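Local coordinates for protein beta-galactosidase (Streptococcus pneumoniae, PDB 4CU9) that probably binds carbohydrate through this non-catalytic module of a large, multidomain streptococcal enzyme that hydrolyses beta-galactosides, at residues Ser16-Asp28 with Tyr114-Phe126. Numbering follows the deposited sequence.
Sequences SNQAFASATNDID and YSNYQAYESGHPF. With EDO (1,2-ethanediol), chain D.
Phe20 of strand 18-21 meets Tyr117 of the short helix 117-120, and the tyrosine illustrates how one side chain can knit a helix to the end of a strand. The torsion chi1 of 70° sets Tyr117 CG between its own backbone N and carbonyl carbon, which lays the ring against the backbone of Ala21 and Ser22. Beyond CB, Tyr117 CG lies about equally near Ala21 O and Ser22 CA, and Tyr117 CD2 comes within 3.3 Å of Ala21 O. Tyr117 CE2 touches Phe20 CD2 near the plane of both rings, while Tyr117 CE1 lies beside Ser22 CB and O1 of a bound ethanediol. Ser22 CA sits over one face, a CH-pi contact 3.6 Å from the Tyr117 ring centroid, and Phe126 CB covers the opposite face. Tyr117 CZ lies 3.7 Å from Ser22 CB, and at the tip Tyr117 OH shares a 2.6 Å hydrogen bond with ethanediol O1. The diol, probably a crystallisation additive, is also hydrogen-bonded to Arg162. Phe126 also carries its CE2 over the centre of the Phe20 ring, the two planes inclined at 49°.

Hydrogen bonds tie the neighbouring backbone and polar side chains. Ala21 N donates to Tyr114 O, and Gln118 N to Ser22 O. Asn116 OD1 accepts Thr24 N at 2.9 Å from above its carbonyl plane, whereas Thr24 OG1 reaches a lone pair of Ser115 O in plane and also bonds Trp49. Ser115 OG donates a hydrogen bond to Asp26 OD2 on its syn lone pair, 2.6 Å away.

Strand 18-21 pairs antiparallel with strand 61-70; part of the long connection between strands 97-103 and 132-139, residues 114-126, packs on it, within the beta-sandwich fold expected of a galactose-binding-like module.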
ATOM      1  N   SER A  16      -3.146   5.966 -15.514  1.00 23.88           N
ATOM      2  CA  SER A  16      -3.121   4.568 -15.085  1.00 23.35           C
ATOM      3  C   SER A  16      -3.292   4.405 -13.557  1.00 19.77           C
ATOM      4  O   SER A  16      -3.661   5.350 -12.860  1.00 19.89           O
ATOM      5  CB  SER A  16      -1.791   3.943 -15.523  1.00 26.33           C
ATOM      6  OG  SER A  16      -1.838   2.537 -15.349  1.00 30.03           O
ATOM      7  N   ASN A  17      -3.006   3.204 -13.037  1.00 16.76           N
ATOM      8  CA  ASN A  17      -3.244   2.904 -11.618  1.00 15.31           C
ATOM      9  C   ASN A  17      -2.586   3.902 -10.683  1.00 13.24           C
ATOM     10  O   ASN A  17      -1.464   4.399 -10.934  1.00 13.33           O
ATOM     11  CB  ASN A  17      -2.767   1.516 -11.228  1.00 15.49           C
ATOM     12  CG  ASN A  17      -3.421   0.389 -12.009  1.00 16.81           C
ATOM     13  OD1 ASN A  17      -4.544   0.479 -12.510  1.00 14.79           O
ATOM     14  ND2 ASN A  17      -2.736  -0.746 -12.011  1.00 19.13           N
ATOM     15  N   GLN A  18      -3.294   4.203  -9.595  1.00 12.30           N
ATOM     16  CA  GLN A  18      -2.858   5.205  -8.623  1.00 12.04           C
ATOM     17  C   GLN A  18      -2.567   4.582  -7.264  1.00 11.32           C
ATOM     18  O   GLN A  18      -3.466   3.999  -6.644  1.00 10.42           O
ATOM     19  CB  GLN A  18      -3.944   6.279  -8.459  1.00 12.90           C
ATOM     20  CG  GLN A  18      -3.576   7.351  -7.454  1.00 13.80           C
ATOM     21  CD  GLN A  18      -2.326   8.133  -7.884  1.00 14.68           C
ATOM     22  OE1 GLN A  18      -2.347   8.806  -8.905  1.00 15.37           O
ATOM     23  NE2 GLN A  18      -1.234   7.995  -7.148  1.00 14.44           N
ATOM     24  N   ALA A  19      -1.312   4.713  -6.814  1.00 10.44           N
ATOM     25  CA  ALA A  19      -0.926   4.203  -5.533  1.00 10.14           C
ATOM     26  C   ALA A  19      -1.450   5.171  -4.493  1.00  9.46           C
ATOM     27  O   ALA A  19      -1.635   6.357  -4.768  1.00  9.51           O
ATOM     28  CB  ALA A  19       0.578   4.059  -5.429  1.00 10.77           C
ATOM     29  N   PHE A  20      -1.784   4.638  -3.329  1.00  8.60           N
ATOM     30  CA  PHE A  20      -2.251   5.470  -2.204  1.00  8.36           C
ATOM     31  C   PHE A  20      -1.767   4.937  -0.889  1.00  8.07           C
ATOM     32  O   PHE A  20      -1.490   3.708  -0.750  1.00  8.21           O
ATOM     33  CB  PHE A  20      -3.782   5.652  -2.211  1.00  8.34           C
ATOM     34  CG  PHE A  20      -4.515   4.398  -1.867  1.00  8.34           C
ATOM     35  CD1 PHE A  20      -4.799   3.477  -2.841  1.00  8.51           C
ATOM     36  CD2 PHE A  20      -4.803   4.124  -0.558  1.00  8.20           C
ATOM     37  CE1 PHE A  20      -5.451   2.288  -2.491  1.00  8.57           C
ATOM     38  CE2 PHE A  20      -5.426   2.946  -0.201  1.00  8.48           C
ATOM     39  CZ  PHE A  20      -5.736   2.037  -1.174  1.00  8.59           C
ATOM     40  N   ALA A  21      -1.760   5.820   0.117  1.00  8.36           N
ATOM     41  CA  ALA A  21      -1.450   5.442   1.479  1.00  8.36           C
ATOM     42  C   ALA A  21      -2.171   6.263   2.547  1.00  8.49           C
ATOM     43  O   ALA A  21      -2.507   7.423   2.331  1.00  8.96           O
ATOM     44  CB  ALA A  21       0.054   5.449   1.725  1.00  8.57           C
ATOM     45  N   SER A  22      -2.433   5.626   3.676  1.00  8.53           N
ATOM     46  CA  SER A  22      -2.983   6.329   4.836  1.00  8.64           C
ATOM     47  C   SER A  22      -2.053   7.447   5.336  1.00  9.14           C
ATOM     48  O   SER A  22      -2.544   8.489   5.800  1.00  8.81           O
ATOM     49  CB  SER A  22      -3.316   5.344   5.960  1.00  8.90           C
ATOM     50  OG  SER A  22      -2.197   4.638   6.441  1.00  8.37           O
ATOM     51  N   ALA A  23      -0.748   7.179   5.313  1.00  9.00           N
ATOM     52  CA  ALA A  23       0.278   8.164   5.667  1.00  9.12           C
ATOM     53  C   ALA A  23       1.559   7.963   4.878  1.00  9.53           C
ATOM     54  O   ALA A  23       1.871   6.851   4.511  1.00  9.39           O
ATOM     55  CB  ALA A  23       0.613   8.088   7.142  1.00  9.11           C
ATOM     56  N   THR A  24       2.320   9.044   4.651  1.00  9.50           N
ATOM     57  CA  THR A  24       3.555   8.933   3.910  1.00  9.65           C
ATOM     58  C   THR A  24       4.502  10.021   4.419  1.00 10.92           C
ATOM     59  O   THR A  24       4.059  11.127   4.736  1.00 10.04           O
ATOM     60  CB  THR A  24       3.335   9.141   2.384  1.00 10.06           C
ATOM     61  OG1 THR A  24       2.479   8.138   1.834  1.00  9.86           O
ATOM     62  CG2 THR A  24       4.622   9.170   1.599  1.00  9.98           C
ATOM     63  N   ASN A  25       5.788   9.693   4.481  1.00 11.04           N
ATOM     64  CA  ASN A  25       6.851  10.663   4.804  1.00 13.25           C
ATOM     65  C   ASN A  25       7.216  11.493   3.563  1.00 13.40           C
ATOM     66  O   ASN A  25       8.306  11.371   3.001  1.00 14.99           O
ATOM     67  CB  ASN A  25       8.050   9.911   5.344  1.00 13.20           C
ATOM     68  CG  ASN A  25       9.225  10.805   5.643  1.00 14.13           C
ATOM     69  OD1 ASN A  25       9.077  11.870   6.236  1.00 15.80           O
ATOM     70  ND2 ASN A  25      10.401  10.351   5.273  1.00 13.82           N
ATOM     71  N   ASP A  26       6.278  12.300   3.105  1.00 13.57           N
ATOM     72  CA  ASP A  26       6.505  13.171   1.942  1.00 14.27           C
ATOM     73  C   ASP A  26       6.169  14.631   2.236  1.00 15.20           C
ATOM     74  O   ASP A  26       5.974  15.412   1.308  1.00 14.05           O
ATOM     75  CB  ASP A  26       5.713  12.684   0.709  1.00 13.03           C
ATOM     76  CG  ASP A  26       4.211  12.706   0.928  1.00 12.61           C
ATOM     77  OD1 ASP A  26       3.752  13.163   2.010  1.00 11.66           O
ATOM     78  OD2 ASP A  26       3.505  12.308  -0.019  1.00 11.61           O
ATOM     79  N   ILE A  27       6.058  14.974   3.512  1.00 16.81           N
ATOM     80  CA  ILE A  27       5.652  16.316   3.914  1.00 20.53           C
ATOM     81  C   ILE A  27       6.881  17.223   4.098  1.00 18.83           C
ATOM     82  O   ILE A  27       6.899  18.366   3.647  1.00 20.33           O
ATOM     83  CB  ILE A  27       4.884  16.262   5.249  1.00 23.08           C
ATOM     84  CG1 ILE A  27       3.604  15.423   5.111  1.00 25.39           C
ATOM     85  CG2 ILE A  27       4.552  17.661   5.733  1.00 23.73           C
ATOM     86  CD1 ILE A  27       2.799  15.795   3.888  1.00 28.81           C
ATOM     87  N   ASP A  28       7.900  16.677   4.728  1.00 17.94           N
ATOM     88  CA  ASP A  28       9.143  17.393   4.977  1.00 18.64           C
ATOM     89  C   ASP A  28       9.851  17.528   3.642  1.00 19.46           C
ATOM     90  O   ASP A  28      10.050  16.547   2.952  1.00 19.74           O
ATOM     91  CB  ASP A  28      10.010  16.621   5.957  1.00 18.25           C
ATOM     92  CG  ASP A  28      11.230  17.416   6.422  1.00 20.02           C
ATOM     93  OD1 ASP A  28      12.044  17.825   5.582  1.00 19.43           O
ATOM     94  OD2 ASP A  28      11.346  17.661   7.658  1.00 24.49           O
ATOM     95  N   TYR A 114      -3.722  11.693  -1.686  1.00 11.91           N
ATOM     96  CA  TYR A 114      -3.712  10.243  -1.831  1.00 10.94           C
ATOM     97  C   TYR A 114      -2.549   9.578  -1.071  1.00 10.20           C
ATOM     98  O   TYR A 114      -2.624   8.401  -0.792  1.00 10.14           O
ATOM     99  CB  TYR A 114      -3.746   9.831  -3.302  1.00 11.05           C
ATOM    100  CG  TYR A 114      -2.615  10.345  -4.132  1.00 12.00           C
ATOM    101  CD1 TYR A 114      -1.379   9.709  -4.115  1.00 12.29           C
ATOM    102  CD2 TYR A 114      -2.773  11.457  -4.976  1.00 12.71           C
ATOM    103  CE1 TYR A 114      -0.332  10.130  -4.894  1.00 12.99           C
ATOM    104  CE2 TYR A 114      -1.726  11.876  -5.780  1.00 14.20           C
ATOM    105  CZ  TYR A 114      -0.504  11.223  -5.720  1.00 14.94           C
ATOM    106  OH  TYR A 114       0.552  11.620  -6.504  1.00 17.05           O
ATOM    107  N   SER A 115      -1.534  10.335  -0.686  1.00  9.91           N
ATOM    108  CA  SER A 115      -0.414   9.784   0.119  1.00  9.79           C
ATOM    109  C   SER A 115      -0.609   9.936   1.616  1.00  9.66           C
ATOM    110  O   SER A 115       0.151   9.372   2.415  1.00  9.29           O
ATOM    111  CB  SER A 115       0.896  10.459  -0.261  1.00 10.08           C
ATOM    112  OG  SER A 115       0.943  11.766   0.292  1.00  9.98           O
ATOM    113  N   ASN A 116      -1.619  10.703   2.015  1.00  9.62           N
ATOM    114  CA  ASN A 116      -1.838  11.004   3.407  1.00  9.80           C
ATOM    115  C   ASN A 116      -3.329  11.187   3.685  1.00 10.56           C
ATOM    116  O   ASN A 116      -3.751  12.180   4.285  1.00  9.85           O
ATOM    117  CB  ASN A 116      -1.056  12.251   3.803  1.00 10.79           C
ATOM    118  CG  ASN A 116       0.352  11.950   4.189  1.00 10.98           C
ATOM    119  OD1 ASN A 116       0.587  11.358   5.211  1.00 11.06           O
ATOM    120  ND2 ASN A 116       1.313  12.354   3.355  1.00 12.33           N
ATOM    121  N   TYR A 117      -4.127  10.186   3.298  1.00 10.45           N
ATOM    122  CA  TYR A 117      -5.559  10.358   3.411  1.00 10.84           C
ATOM    123  C   TYR A 117      -6.008  10.433   4.842  1.00 12.25           C
ATOM    124  O   TYR A 117      -7.007  11.095   5.122  1.00 11.91           O
ATOM    125  CB  TYR A 117      -6.364   9.344   2.605  1.00 10.73           C
ATOM    126  CG  TYR A 117      -6.360   7.925   3.073  1.00 10.30           C
ATOM    127  CD1 TYR A 117      -6.998   7.545   4.264  1.00 10.00           C
ATOM    128  CD2 TYR A 117      -5.732   6.957   2.323  1.00 10.54           C
ATOM    129  CE1 TYR A 117      -7.010   6.212   4.685  1.00 10.36           C
ATOM    130  CE2 TYR A 117      -5.733   5.642   2.740  1.00 10.49           C
ATOM    131  CZ  TYR A 117      -6.376   5.271   3.913  1.00 10.35           C
ATOM    132  OH  TYR A 117      -6.354   3.953   4.304  1.00  9.83           O
ATOM    133  N   GLN A 118      -5.293   9.781   5.763  1.00 13.01           N
ATOM    134  CA  GLN A 118      -5.790   9.756   7.142  1.00 15.52           C
ATOM    135  C   GLN A 118      -5.797  11.129   7.791  1.00 16.58           C
ATOM    136  O   GLN A 118      -6.802  11.523   8.402  1.00 18.81           O
ATOM    137  CB  GLN A 118      -5.038   8.771   8.020  1.00 17.68           C
ATOM    138  CG  GLN A 118      -5.819   8.456   9.267  1.00 21.04           C
ATOM    139  CD  GLN A 118      -5.458   7.113   9.834  1.00 24.30           C
ATOM    140  OE1 GLN A 118      -4.353   6.919  10.308  1.00 27.72           O
ATOM    141  NE2 GLN A 118      -6.380   6.191   9.774  1.00 25.02           N
ATOM    142  N   ALA A 119      -4.697  11.857   7.628  1.00 16.14           N
ATOM    143  CA  ALA A 119      -4.497  13.187   8.224  1.00 16.52           C
ATOM    144  C   ALA A 119      -5.158  14.280   7.402  1.00 16.89           C
ATOM    145  O   ALA A 119      -5.704  15.238   7.943  1.00 15.07           O
ATOM    146  CB  ALA A 119      -3.021  13.493   8.336  1.00 17.29           C
ATOM    147  N   TYR A 120      -5.115  14.128   6.089  1.00 16.11           N
ATOM    148  CA  TYR A 120      -5.451  15.243   5.229  1.00 17.68           C
ATOM    149  C   TYR A 120      -6.726  15.100   4.450  1.00 15.49           C
ATOM    150  O   TYR A 120      -7.199  16.070   3.864  1.00 16.11           O
ATOM    151  CB  TYR A 120      -4.302  15.500   4.278  1.00 19.81           C
ATOM    152  CG  TYR A 120      -3.090  16.031   4.985  1.00 23.60           C
ATOM    153  CD1 TYR A 120      -3.179  17.101   5.894  1.00 27.70           C
ATOM    154  CD2 TYR A 120      -1.855  15.471   4.761  1.00 25.73           C
ATOM    155  CE1 TYR A 120      -2.045  17.590   6.531  1.00 29.53           C
ATOM    156  CE2 TYR A 120      -0.732  15.936   5.399  1.00 28.34           C
ATOM    157  CZ  TYR A 120      -0.821  16.995   6.269  1.00 29.94           C
ATOM    158  OH  TYR A 120       0.334  17.422   6.872  1.00 30.55           O
ATOM    159  N   GLU A 121      -7.297  13.906   4.453  1.00 13.93           N
ATOM    160  CA  GLU A 121      -8.544  13.696   3.778  1.00 13.65           C
ATOM    161  C   GLU A 121      -9.372  12.627   4.514  1.00 13.01           C
ATOM    162  O   GLU A 121      -9.839  11.682   3.890  1.00 11.27           O
ATOM    163  CB  GLU A 121      -8.286  13.346   2.326  1.00 14.59           C
ATOM    164  CG  GLU A 121      -9.466  13.722   1.444  1.00 16.97           C
ATOM    165  CD  GLU A 121      -9.151  13.757  -0.035  1.00 18.88           C
ATOM    166  OE1 GLU A 121      -8.006  14.104  -0.399  1.00 20.30           O
ATOM    167  OE2 GLU A 121     -10.065  13.462  -0.828  1.00 20.86           O
ATOM    168  N   SER A 122      -9.557  12.833   5.840  1.00 12.42           N
ATOM    169  CA  SER A 122     -10.213  11.858   6.713  1.00 12.72           C
ATOM    170  C   SER A 122     -11.652  11.553   6.319  1.00 11.21           C
ATOM    171  O   SER A 122     -12.172  10.535   6.698  1.00 11.55           O
ATOM    172  CB  SER A 122     -10.181  12.309   8.208  1.00 13.47           C
ATOM    173  OG  SER A 122     -10.948  13.474   8.370  1.00 13.87           O
ATOM    174  N   GLY A 123     -12.318  12.451   5.612  1.00 11.05           N
ATOM    175  CA  GLY A 123     -13.674  12.150   5.125  1.00 10.74           C
ATOM    176  C   GLY A 123     -13.759  11.219   3.913  1.00 10.00           C
ATOM    177  O   GLY A 123     -14.845  10.747   3.573  1.00 10.38           O
ATOM    178  N   HIS A 124     -12.623  10.913   3.289  1.00  9.63           N
ATOM    179  CA  HIS A 124     -12.605  10.006   2.144  1.00  9.58           C
ATOM    180  C   HIS A 124     -13.056   8.592   2.593  1.00  9.31           C
ATOM    181  O   HIS A 124     -12.682   8.121   3.671  1.00  9.59           O
ATOM    182  CB  HIS A 124     -11.221   9.939   1.509  1.00  9.96           C
ATOM    183  CG  HIS A 124     -11.215   9.290   0.154  1.00 10.53           C
ATOM    184  ND1 HIS A 124     -11.182   7.925  -0.036  1.00 10.94           N
ATOM    185  CD2 HIS A 124     -11.354   9.837  -1.080  1.00 10.66           C
ATOM    186  CE1 HIS A 124     -11.227   7.667  -1.335  1.00 10.90           C
ATOM    187  NE2 HIS A 124     -11.339   8.814  -1.986  1.00 10.63           N
ATOM    188  N   PRO A 125     -13.849   7.902   1.782  1.00  9.23           N
ATOM    189  CA  PRO A 125     -14.317   6.555   2.233  1.00  9.63           C
ATOM    190  C   PRO A 125     -13.228   5.513   2.516  1.00  9.50           C
ATOM    191  O   PRO A 125     -13.473   4.570   3.237  1.00  9.54           O
ATOM    192  CB  PRO A 125     -15.286   6.127   1.120  1.00 10.05           C
ATOM    193  CG  PRO A 125     -14.942   6.977  -0.046  1.00 10.44           C
ATOM    194  CD  PRO A 125     -14.448   8.280   0.497  1.00 10.30           C
ATOM    195  N   PHE A 126     -12.015   5.716   1.986  1.00  9.71           N
ATOM    196  CA  PHE A 126     -10.880   4.876   2.286  1.00  9.78           C
ATOM    197  C   PHE A 126     -10.556   4.888   3.776  1.00  9.68           C
ATOM    198  O   PHE A 126     -10.034   3.907   4.294  1.00  9.35           O
ATOM    199  CB  PHE A 126      -9.635   5.282   1.494  1.00  9.35           C
ATOM    200  CG  PHE A 126      -9.619   4.781   0.089  1.00  9.31           C
ATOM    201  CD1 PHE A 126     -10.756   4.256  -0.532  1.00  9.52           C
ATOM    202  CD2 PHE A 126      -8.462   4.842  -0.617  1.00  9.23           C
ATOM    203  CE1 PHE A 126     -10.683   3.782  -1.837  1.00  9.71           C
ATOM    204  CE2 PHE A 126      -8.385   4.409  -1.919  1.00  9.05           C
ATOM    205  CZ  PHE A 126      -9.483   3.847  -2.525  1.00  9.84           C
TER
HETATM  206  C1  EDO D3000      -7.950   3.442   7.672  1.00 12.23           C
HETATM  207  O1  EDO D3000      -6.865   3.243   6.742  1.00 12.15           O
HETATM  208  C2  EDO D3000      -9.196   2.582   7.426  1.00 12.17           C
HETATM  209  O2  EDO D3000      -8.970   1.252   7.886  1.00 12.23           O
HETATM  210  O   HOH W   1      -2.059  10.717   7.064  1.00 10.28           O
HETATM  211  O   HOH W   2      -1.670   5.645   8.768  1.00 15.99           O